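Alpha-1,2-mannosidase (Bacteroides thetaiotaomicron, PDB 2WW2) hydrolyses alpha-mannosides as a calcium-dependent, inverting alpha-mannosidase of glycoside hydrolase family 92, found in a human gut symbiont. Local coordinates at residues 45-49 with 93-97; 411-415 with 423-427; 430-435 with 477-483. All coordinates share one frame; numbering follows the deposited sequence.

Contact 1. Residues 45-49 with 93-97; sequences TGENG and HKERL
Asn48 lies flat over the imidazole of His93, where two loops meet beside the antiparallel strands of the family 92 N-terminal domain, which belongs to the galactose mutarotase-like beta-sandwich clan. Residues 45-49 follow strand 40-44, and residues 93-97 lead into strand 98-108. From CB outward, the Asn48 side chain runs from over the ring centre toward the root of the His93 side chain. Its CB sits 3.5 Å from the centroid of the His93 ring and almost on the ring normal, a CH-pi contact. Asn48 CG comes next, 3.4 Å from His93 CG, and the amide then continues past the rim with its plane only 8° from that of the imidazole. At the tip, OD1 rests 3.3 Å from His93 CB, while ND2 lies above the ND1 side. The polar work of OD1 is done elsewhere, in a hydrogen bond with Gln44, which fixes the amide in this stacked pose. His93 offers its face because CG stands between its own backbone N and carbonyl carbon (chi1 75°). The imidazole is filled in on the opposite face by Lys94 CG, 3.7 Å above the plane and offset toward the rim, and at its edge by Glu47 CB, 3.8 Å from His93 CD2. Next to the ring's root, His93 CA covers one face of the Arg96 guanidinium, itself held by a salt bridge to Asp148 and hydrogen bonds to Met91 and Arg62. Lys94 also bends at chi2 (-99°) and reaches back to Glu47, closing a salt bridge in which NZ meets OE1 at 3.2 Å from above the carboxylate plane.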
loop_
_atom_site.group_PDB
_atom_site.type_symbol
_atom_site.label_atom_id
_atom_site.label_comp_id
_atom_site.label_asym_id
_atom_site.label_seq_id
_atom_site.Cartn_x
_atom_site.Cartn_y
_atom_site.Cartn_z
ATOM N N THR A 45 -17.082 -17.590 26.234
ATOM C CA THR A 45 -18.190 -16.957 25.505
ATOM C C THR A 45 -18.517 -17.709 24.215
ATOM O O THR A 45 -19.659 -17.675 23.742
ATOM C CB THR A 45 -17.885 -15.477 25.144
ATOM O OG1 THR A 45 -16.756 -15.416 24.276
ATOM C CG2 THR A 45 -17.550 -14.687 26.386
ATOM N N GLY A 46 -17.517 -18.376 23.649
ATOM C CA GLY A 46 -17.690 -19.084 22.373
ATOM C C GLY A 46 -18.380 -20.436 22.577
ATOM O O GLY A 46 -18.440 -20.944 23.696
ATOM N N GLU A 47 -18.918 -21.008 21.502
ATOM C CA GLU A 47 -19.532 -22.334 21.585
ATOM C C GLU A 47 -18.502 -23.377 21.995
ATOM O O GLU A 47 -17.324 -23.208 21.709
ATOM C CB GLU A 47 -20.083 -22.742 20.214
ATOM C CG GLU A 47 -21.401 -22.122 19.872
ATOM C CD GLU A 47 -22.017 -22.751 18.619
ATOM O OE1 GLU A 47 -21.468 -23.749 18.087
ATOM O OE2 GLU A 47 -23.049 -22.234 18.172
ATOM N N ASN A 48 -18.947 -24.479 22.597
ATOM C CA ASN A 48 -18.080 -25.632 22.756
ATOM C C ASN A 48 -17.503 -25.971 21.387
ATOM O O ASN A 48 -18.240 -25.982 20.394
ATOM C CB ASN A 48 -18.854 -26.869 23.260
ATOM C CG ASN A 48 -19.224 -26.790 24.750
ATOM O OD1 ASN A 48 -19.039 -25.757 25.401
ATOM N ND2 ASN A 48 -19.730 -27.900 25.290
ATOM N N GLY A 49 -16.212 -26.276 21.339
ATOM C CA GLY A 49 -15.568 -26.654 20.085
ATOM C C GLY A 49 -14.854 -25.518 19.372
ATOM O O GLY A 49 -13.973 -25.746 18.546
ATOM N N HIS A 93 -24.569 -26.138 25.766
ATOM C CA HIS A 93 -23.753 -24.946 25.543
ATOM C C HIS A 93 -24.400 -23.979 24.529
ATOM O O HIS A 93 -24.152 -22.779 24.571
ATOM C CB HIS A 93 -22.343 -25.337 25.079
ATOM C CG HIS A 93 -22.278 -25.791 23.647
ATOM N ND1 HIS A 93 -22.574 -27.081 23.253
ATOM C CD2 HIS A 93 -21.965 -25.118 22.515
ATOM C CE1 HIS A 93 -22.415 -27.194 21.941
ATOM N NE2 HIS A 93 -22.054 -26.013 21.469
ATOM N N LYS A 94 -25.227 -24.510 23.622
ATOM C CA LYS A 94 -25.890 -23.693 22.601
ATOM C C LYS A 94 -26.922 -22.775 23.210
ATOM O O LYS A 94 -27.270 -21.769 22.610
ATOM C CB LYS A 94 -26.593 -24.584 21.577
ATOM C CG LYS A 94 -25.665 -25.552 20.853
ATOM C CD LYS A 94 -25.272 -25.019 19.488
ATOM C CE LYS A 94 -24.643 -26.115 18.633
ATOM N NZ LYS A 94 -24.062 -25.544 17.379
ATOM N N GLU A 95 -27.414 -23.130 24.396
ATOM C CA GLU A 95 -28.479 -22.393 25.063
ATOM C C GLU A 95 -28.077 -21.683 26.367
ATOM O O GLU A 95 -28.860 -20.881 26.875
ATOM C CB GLU A 95 -29.650 -23.327 25.385
ATOM C CG GLU A 95 -30.382 -23.804 24.166
ATOM C CD GLU A 95 -31.713 -24.393 24.537
ATOM O OE1 GLU A 95 -31.727 -25.528 25.052
ATOM O OE2 GLU A 95 -32.743 -23.708 24.337
ATOM N N ARG A 96 -26.903 -21.997 26.921
ATOM C CA ARG A 96 -26.419 -21.340 28.132
ATOM C C ARG A 96 -25.734 -20.068 27.727
ATOM O O ARG A 96 -24.544 -20.076 27.403
ATOM C CB ARG A 96 -25.381 -22.178 28.903
ATOM C CG ARG A 96 -25.903 -23.403 29.565
ATOM C CD ARG A 96 -24.852 -24.054 30.496
ATOM N NE ARG A 96 -23.486 -23.983 29.988
ATOM C CZ ARG A 96 -22.861 -24.948 29.315
ATOM N NH1 ARG A 96 -23.476 -26.105 29.028
ATOM N NH2 ARG A 96 -21.605 -24.754 28.927
ATOM N N LEU A 97 -26.476 -18.981 27.727
ATOM C CA LEU A 97 -25.960 -17.707 27.267
ATOM C C LEU A 97 -26.419 -16.669 28.259
ATOM O O LEU A 97 -27.579 -16.298 28.250
ATOM C CB LEU A 97 -26.572 -17.352 25.910
ATOM C CG LEU A 97 -26.089 -18.028 24.629
ATOM C CD1 LEU A 97 -24.599 -17.921 24.444
ATOM C CD2 LEU A 97 -26.561 -19.465 24.597
#

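Contact 2. Residues 411-415 with 423-427; sequences QTQAR and GRDGF
Arg424 N gives its hydrogen to Ala414 O at 2.9 Å, in the carbonyl plane and nearly straight (160°), and this bond joins the end of helix 401-413 to the chain returning at residues 423-427. Gln411 O lies close to the same nitrogen but at a poor angle, and is not bonded to it. A single beta bridge pairs Arg415 with Gly423, whose CA passes 3.4 Å from Ala414 O; any CB there would run into that oxygen. A water lies 2.8 Å from Thr412 O, to which it can donate, though it has other acceptors in reach; it accepts a weak bond from Arg424 NH1. The Arg424 guanidinium has Thr412 CB over the centre of one face, 3.6 Å above its plane, while NH2 makes a salt bridge to Asp455. Thr412 OG1 is hydrogen-bonded to Ile409 O and Tyr474 OH, and Gln411 NE2 to Glu369 and Met367 O. Farther along, Arg415 forms a salt bridge, NH1 donating to Asp425 OD1 at 3.0 Å; the oxygen lies in the guanidinium plane, yet the donor stands 57° out of the carboxylate plane. Asp425 OD2 has a second cation, Lys447. Phe427 CG stands between its backbone N and carbonyl carbon (chi1 71°), which lays the ring under the 413-414 peptide, Gln413 C being 3.7 Å above the plane. Its N closes a type II turn weakly onto Arg424 O, with Gly426 as N-cap of helix 427-433. This helix-to-helix connection, pinned by one backbone bridge, is consistent with the (alpha/alpha)6 barrel of family 92 catalytic domains.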
loop_
_atom_site.group_PDB
_atom_site.type_symbol
_atom_site.label_atom_id
_atom_site.label_comp_id
_atom_site.label_asym_id
_atom_site.label_seq_id
_atom_site.Cartn_x
_atom_site.Cartn_y
_atom_site.Cartn_z
ATOM N N GLN A 411 16.429 -36.720 14.904
ATOM C CA GLN A 411 15.475 -35.685 14.526
ATOM C C GLN A 411 15.824 -35.082 13.150
ATOM O O GLN A 411 14.946 -34.588 12.436
ATOM C CB GLN A 411 15.441 -34.595 15.610
ATOM C CG GLN A 411 14.222 -33.663 15.553
ATOM C CD GLN A 411 12.969 -34.294 16.139
ATOM O OE1 GLN A 411 12.950 -35.486 16.470
ATOM N NE2 GLN A 411 11.916 -33.487 16.289
ATOM N N THR A 412 17.096 -35.130 12.771
ATOM C CA THR A 412 17.527 -34.549 11.504
ATOM C C THR A 412 17.680 -35.609 10.417
ATOM O O THR A 412 17.934 -35.271 9.265
ATOM C CB THR A 412 18.903 -33.866 11.636
ATOM O OG1 THR A 412 19.913 -34.876 11.808
ATOM C CG2 THR A 412 18.935 -32.900 12.823
ATOM N N GLN A 413 17.558 -36.883 10.781
ATOM C CA GLN A 413 17.825 -37.972 9.837
ATOM C C GLN A 413 16.623 -38.889 9.648
ATOM O O GLN A 413 16.749 -40.001 9.113
ATOM C CB GLN A 413 19.023 -38.790 10.311
ATOM C CG GLN A 413 20.307 -37.978 10.326
ATOM C CD GLN A 413 20.785 -37.622 8.929
ATOM O OE1 GLN A 413 20.865 -36.446 8.555
ATOM N NE2 GLN A 413 21.089 -38.632 8.148
ATOM N N ALA A 414 15.462 -38.416 10.094
ATOM C CA ALA A 414 14.214 -39.148 9.940
ATOM C C ALA A 414 13.046 -38.169 10.024
ATOM O O ALA A 414 13.203 -37.033 10.455
ATOM C CB ALA A 414 14.070 -40.210 11.025
ATOM N N ARG A 415 11.870 -38.634 9.618
ATOM C CA ARG A 415 10.656 -37.850 9.718
ATOM C C ARG A 415 9.506 -38.787 10.028
ATOM O O ARG A 415 9.470 -39.929 9.550
ATOM C CB ARG A 415 10.370 -37.116 8.403
ATOM C CG ARG A 415 9.487 -35.885 8.580
ATOM C CD ARG A 415 8.623 -35.636 7.350
ATOM N NE ARG A 415 7.483 -36.548 7.289
ATOM C CZ ARG A 415 6.529 -36.488 6.363
ATOM N NH1 ARG A 415 6.577 -35.554 5.411
ATOM N NH2 ARG A 415 5.523 -37.358 6.392
ATOM N N GLY A 423 10.304 -34.619 13.337
ATOM C CA GLY A 423 11.529 -34.988 12.632
ATOM C C GLY A 423 11.835 -33.901 11.602
ATOM O O GLY A 423 11.503 -32.735 11.816
ATOM N N ARG A 424 12.433 -34.280 10.472
ATOM C CA ARG A 424 12.905 -33.300 9.505
ATOM C C ARG A 424 12.328 -33.525 8.109
ATOM O O ARG A 424 12.831 -34.334 7.331
ATOM C CB ARG A 424 14.442 -33.303 9.429
ATOM C CG ARG A 424 15.012 -32.253 8.454
ATOM C CD ARG A 424 16.549 -32.154 8.564
ATOM N NE ARG A 424 16.933 -31.356 9.727
ATOM C CZ ARG A 424 18.113 -30.744 9.871
ATOM N NH1 ARG A 424 19.059 -30.855 8.935
ATOM N NH2 ARG A 424 18.348 -30.023 10.958
ATOM N N ASP A 425 11.273 -32.791 7.789
ATOM C CA ASP A 425 10.680 -32.900 6.462
ATOM C C ASP A 425 11.715 -32.483 5.406
ATOM O O ASP A 425 12.322 -31.406 5.499
ATOM C CB ASP A 425 9.443 -32.000 6.379
ATOM C CG ASP A 425 8.571 -32.319 5.178
ATOM O OD1 ASP A 425 8.610 -33.478 4.701
ATOM O OD2 ASP A 425 7.840 -31.414 4.719
ATOM N N GLY A 426 11.913 -33.340 4.414
ATOM C CA GLY A 426 12.867 -33.056 3.345
ATOM C C GLY A 426 14.323 -33.372 3.655
ATOM O O GLY A 426 15.212 -32.882 2.968
ATOM N N PHE A 427 14.586 -34.196 4.666
ATOM C CA PHE A 427 15.977 -34.372 5.109
ATOM C C PHE A 427 16.834 -35.023 4.032
ATOM O O PHE A 427 18.024 -34.730 3.916
ATOM C CB PHE A 427 16.076 -35.138 6.442
ATOM C CG PHE A 427 15.746 -36.581 6.336
ATOM C CD1 PHE A 427 16.737 -37.506 6.053
ATOM C CD2 PHE A 427 14.444 -37.020 6.503
ATOM C CE1 PHE A 427 16.435 -38.842 5.951
ATOM C CE2 PHE A 427 14.136 -38.353 6.406
ATOM C CZ PHE A 427 15.138 -39.271 6.127
HETATM O O HOH W 1 19.517 -33.512 7.700
#

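Contact 3. Residues 430-435 with 477-483; sequences YDKLGY and KAPNYRN
Asn483 ND2 donates to Gly434 O at 2.9 Å, almost straight at the hydrogen (162°) but from above the carbonyl plane. Three residues before Asn480, Lys477 runs out extended past the edge of the Tyr430 ring, and its NZ forms a salt bridge with Asp431 OD1 at 3.2 Å. Asn480 spends its amide nitrogen twice: ND2 gives one hydrogen bond to Tyr430 OH at 3.1 Å and another, at 2.9 Å, to a water that also donates to Tyr430 O. The amide is turned nearly perpendicular to the phenol ring, with 81° between the planes. Tyr430 OH has a further partner in Asp455 of helix 444-465, and the ring makes a cation-pi contact with Arg424. A phenylalanine in place of Tyr430 would probably leave Asn480 ND2 and Asp455 without their shared hydroxyl partner and the asparagine amide less firmly fixed. Packing is close at Gly434, which leaves helix 427-433 with positive phi (91°); a CB there would clash with Asn483 ND2. Gly434 O presses against Asn480 CG at 3.3 Å, and beyond it Asn483 CB only brushes the Tyr435 ring. Amide donors thus hold the phenol oxygen and the Gly434 carbonyl, Asp455 and Arg424 would probably polarise the phenol, and Asp431-Lys477 adds an ion pair across the two segments.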
loop_
_atom_site.group_PDB
_atom_site.type_symbol
_atom_site.label_atom_id
_atom_site.label_comp_id
_atom_site.label_asym_id
_atom_site.label_seq_id
_atom_site.Cartn_x
_atom_site.Cartn_y
_atom_site.Cartn_z
ATOM N N TYR A 430 17.808 -32.311 1.600
ATOM C CA TYR A 430 18.702 -31.366 2.279
ATOM C C TYR A 430 20.122 -31.933 2.404
ATOM O O TYR A 430 21.106 -31.224 2.172
ATOM C CB TYR A 430 18.113 -31.046 3.650
ATOM C CG TYR A 430 18.938 -30.156 4.549
ATOM C CD1 TYR A 430 18.769 -28.779 4.525
ATOM C CD2 TYR A 430 19.860 -30.697 5.455
ATOM C CE1 TYR A 430 19.495 -27.957 5.367
ATOM C CE2 TYR A 430 20.594 -29.870 6.316
ATOM C CZ TYR A 430 20.404 -28.502 6.261
ATOM O OH TYR A 430 21.099 -27.643 7.091
ATOM N N ASP A 431 20.222 -33.204 2.784
ATOM C CA ASP A 431 21.532 -33.842 2.951
ATOM C C ASP A 431 22.252 -33.965 1.604
ATOM O O ASP A 431 23.471 -33.818 1.520
ATOM C CB ASP A 431 21.391 -35.228 3.601
ATOM C CG ASP A 431 21.109 -35.149 5.112
ATOM O OD1 ASP A 431 21.315 -34.079 5.708
ATOM O OD2 ASP A 431 20.686 -36.161 5.694
ATOM N N LYS A 432 21.488 -34.226 0.550
ATOM C CA LYS A 432 22.083 -34.421 -0.775
ATOM C C LYS A 432 22.444 -33.101 -1.444
ATOM O O LYS A 432 23.495 -32.972 -2.063
ATOM C CB LYS A 432 21.119 -35.200 -1.668
ATOM C CG LYS A 432 21.618 -35.407 -3.116
ATOM N N LEU A 433 21.557 -32.121 -1.328
ATOM C CA LEU A 433 21.642 -30.914 -2.144
ATOM C C LEU A 433 22.204 -29.714 -1.406
ATOM O O LEU A 433 22.667 -28.776 -2.035
ATOM C CB LEU A 433 20.249 -30.533 -2.658
ATOM C CG LEU A 433 19.467 -31.493 -3.545
ATOM C CD1 LEU A 433 18.085 -30.893 -3.849
ATOM C CD2 LEU A 433 20.252 -31.807 -4.839
ATOM N N GLY A 434 22.131 -29.718 -0.076
ATOM C CA GLY A 434 22.538 -28.548 0.705
ATOM C C GLY A 434 21.387 -27.587 0.971
ATOM O O GLY A 434 21.581 -26.501 1.553
ATOM N N TYR A 435 20.184 -27.972 0.541
ATOM C CA TYR A 435 18.979 -27.158 0.777
ATOM C C TYR A 435 17.774 -28.038 0.509
ATOM O O TYR A 435 17.900 -29.085 -0.144
ATOM C CB TYR A 435 18.938 -25.914 -0.135
ATOM C CG TYR A 435 18.859 -26.268 -1.609
ATOM C CD1 TYR A 435 17.631 -26.468 -2.238
ATOM C CD2 TYR A 435 20.019 -26.436 -2.364
ATOM C CE1 TYR A 435 17.565 -26.816 -3.576
ATOM C CE2 TYR A 435 19.959 -26.777 -3.701
ATOM C CZ TYR A 435 18.734 -26.969 -4.302
ATOM O OH TYR A 435 18.677 -27.316 -5.645
ATOM N N LYS A 477 27.151 -28.108 7.713
ATOM C CA LYS A 477 25.802 -27.753 7.267
ATOM C C LYS A 477 25.349 -26.374 7.768
ATOM O O LYS A 477 24.391 -25.791 7.239
ATOM C CB LYS A 477 24.798 -28.828 7.695
ATOM C CG LYS A 477 25.187 -30.260 7.298
ATOM C CD LYS A 477 24.177 -31.248 7.919
ATOM C CE LYS A 477 24.655 -32.700 7.852
ATOM N NZ LYS A 477 23.512 -33.632 8.055
ATOM N N ALA A 478 26.035 -25.860 8.783
ATOM C CA ALA A 478 25.701 -24.570 9.378
ATOM C C ALA A 478 25.588 -23.442 8.348
ATOM O O ALA A 478 24.734 -22.574 8.483
ATOM C CB ALA A 478 26.716 -24.199 10.485
ATOM N N PRO A 479 26.458 -23.443 7.314
ATOM C CA PRO A 479 26.365 -22.396 6.294
ATOM C C PRO A 479 25.387 -22.702 5.148
ATOM O O PRO A 479 25.451 -22.044 4.117
ATOM C CB PRO A 479 27.803 -22.307 5.724
ATOM C CG PRO A 479 28.560 -23.483 6.302
ATOM C CD PRO A 479 27.625 -24.324 7.119
ATOM N N ASN A 480 24.511 -23.692 5.310
ATOM C CA ASN A 480 23.621 -24.085 4.219
ATOM C C ASN A 480 22.670 -22.946 3.838
ATOM O O ASN A 480 22.125 -22.953 2.742
ATOM C CB ASN A 480 22.824 -25.353 4.548
ATOM C CG ASN A 480 23.583 -26.632 4.203
ATOM O OD1 ASN A 480 24.593 -26.598 3.493
ATOM N ND2 ASN A 480 23.086 -27.769 4.687
ATOM N N TYR A 481 22.473 -21.978 4.734
ATOM C CA TYR A 481 21.678 -20.798 4.379
ATOM C C TYR A 481 22.214 -20.129 3.112
ATOM O O TYR A 481 21.449 -19.531 2.326
ATOM C CB TYR A 481 21.622 -19.772 5.524
ATOM C CG TYR A 481 22.950 -19.141 5.874
ATOM C CD1 TYR A 481 23.380 -17.993 5.227
ATOM C CD2 TYR A 481 23.777 -19.696 6.850
ATOM C CE1 TYR A 481 24.594 -17.406 5.540
ATOM C CE2 TYR A 481 25.011 -19.117 7.175
ATOM C CZ TYR A 481 25.408 -17.976 6.508
ATOM O OH TYR A 481 26.611 -17.386 6.807
ATOM N N ARG A 482 23.529 -20.190 2.925
ATOM C CA ARG A 482 24.131 -19.554 1.749
ATOM C C ARG A 482 23.636 -20.143 0.431
ATOM O O ARG A 482 23.718 -19.503 -0.617
ATOM C CB ARG A 482 25.664 -19.638 1.799
ATOM C CG ARG A 482 26.313 -18.999 3.033
ATOM C CD ARG A 482 27.842 -19.089 2.881
ATOM N NE ARG A 482 28.616 -18.684 4.057
ATOM C CZ ARG A 482 28.953 -17.425 4.377
ATOM N NH1 ARG A 482 28.558 -16.387 3.639
ATOM N NH2 ARG A 482 29.699 -17.201 5.459
ATOM N N ASN A 483 23.150 -21.376 0.472
ATOM C CA ASN A 483 22.803 -22.075 -0.740
ATOM C C ASN A 483 21.510 -21.543 -1.349
ATOM O O ASN A 483 21.185 -21.865 -2.490
ATOM C CB ASN A 483 22.672 -23.580 -0.467
ATOM C CG ASN A 483 24.004 -24.236 -0.172
ATOM O OD1 ASN A 483 25.029 -23.845 -0.730
ATOM N ND2 ASN A 483 24.002 -25.236 0.704
HETATM O O HOH W 2 23.269 -30.486 3.775
#

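From the N terminus, contact 1 comes first, closing a loop of 43 residues within the strand-rich N-terminal domain by joining the loop after strand 40-44 to the one that leads into strand 98-108. The chain then passes into the catalytic domain, where contact 2 closes a short connection between helices 401-413 and 427-433. Contact 3 opens on that second helix and reaches over helices 444-465 and 468-475 to residues 477-483. All three are in series, with none enclosing or crossing another. Contacts 2 and 3 have centres about 14 Å apart and touch, Arg424 meeting Tyr430; both use Asp455 of helix 444-465. Contact 1 stands alone, its nearest atoms about 26 Å from contact 2.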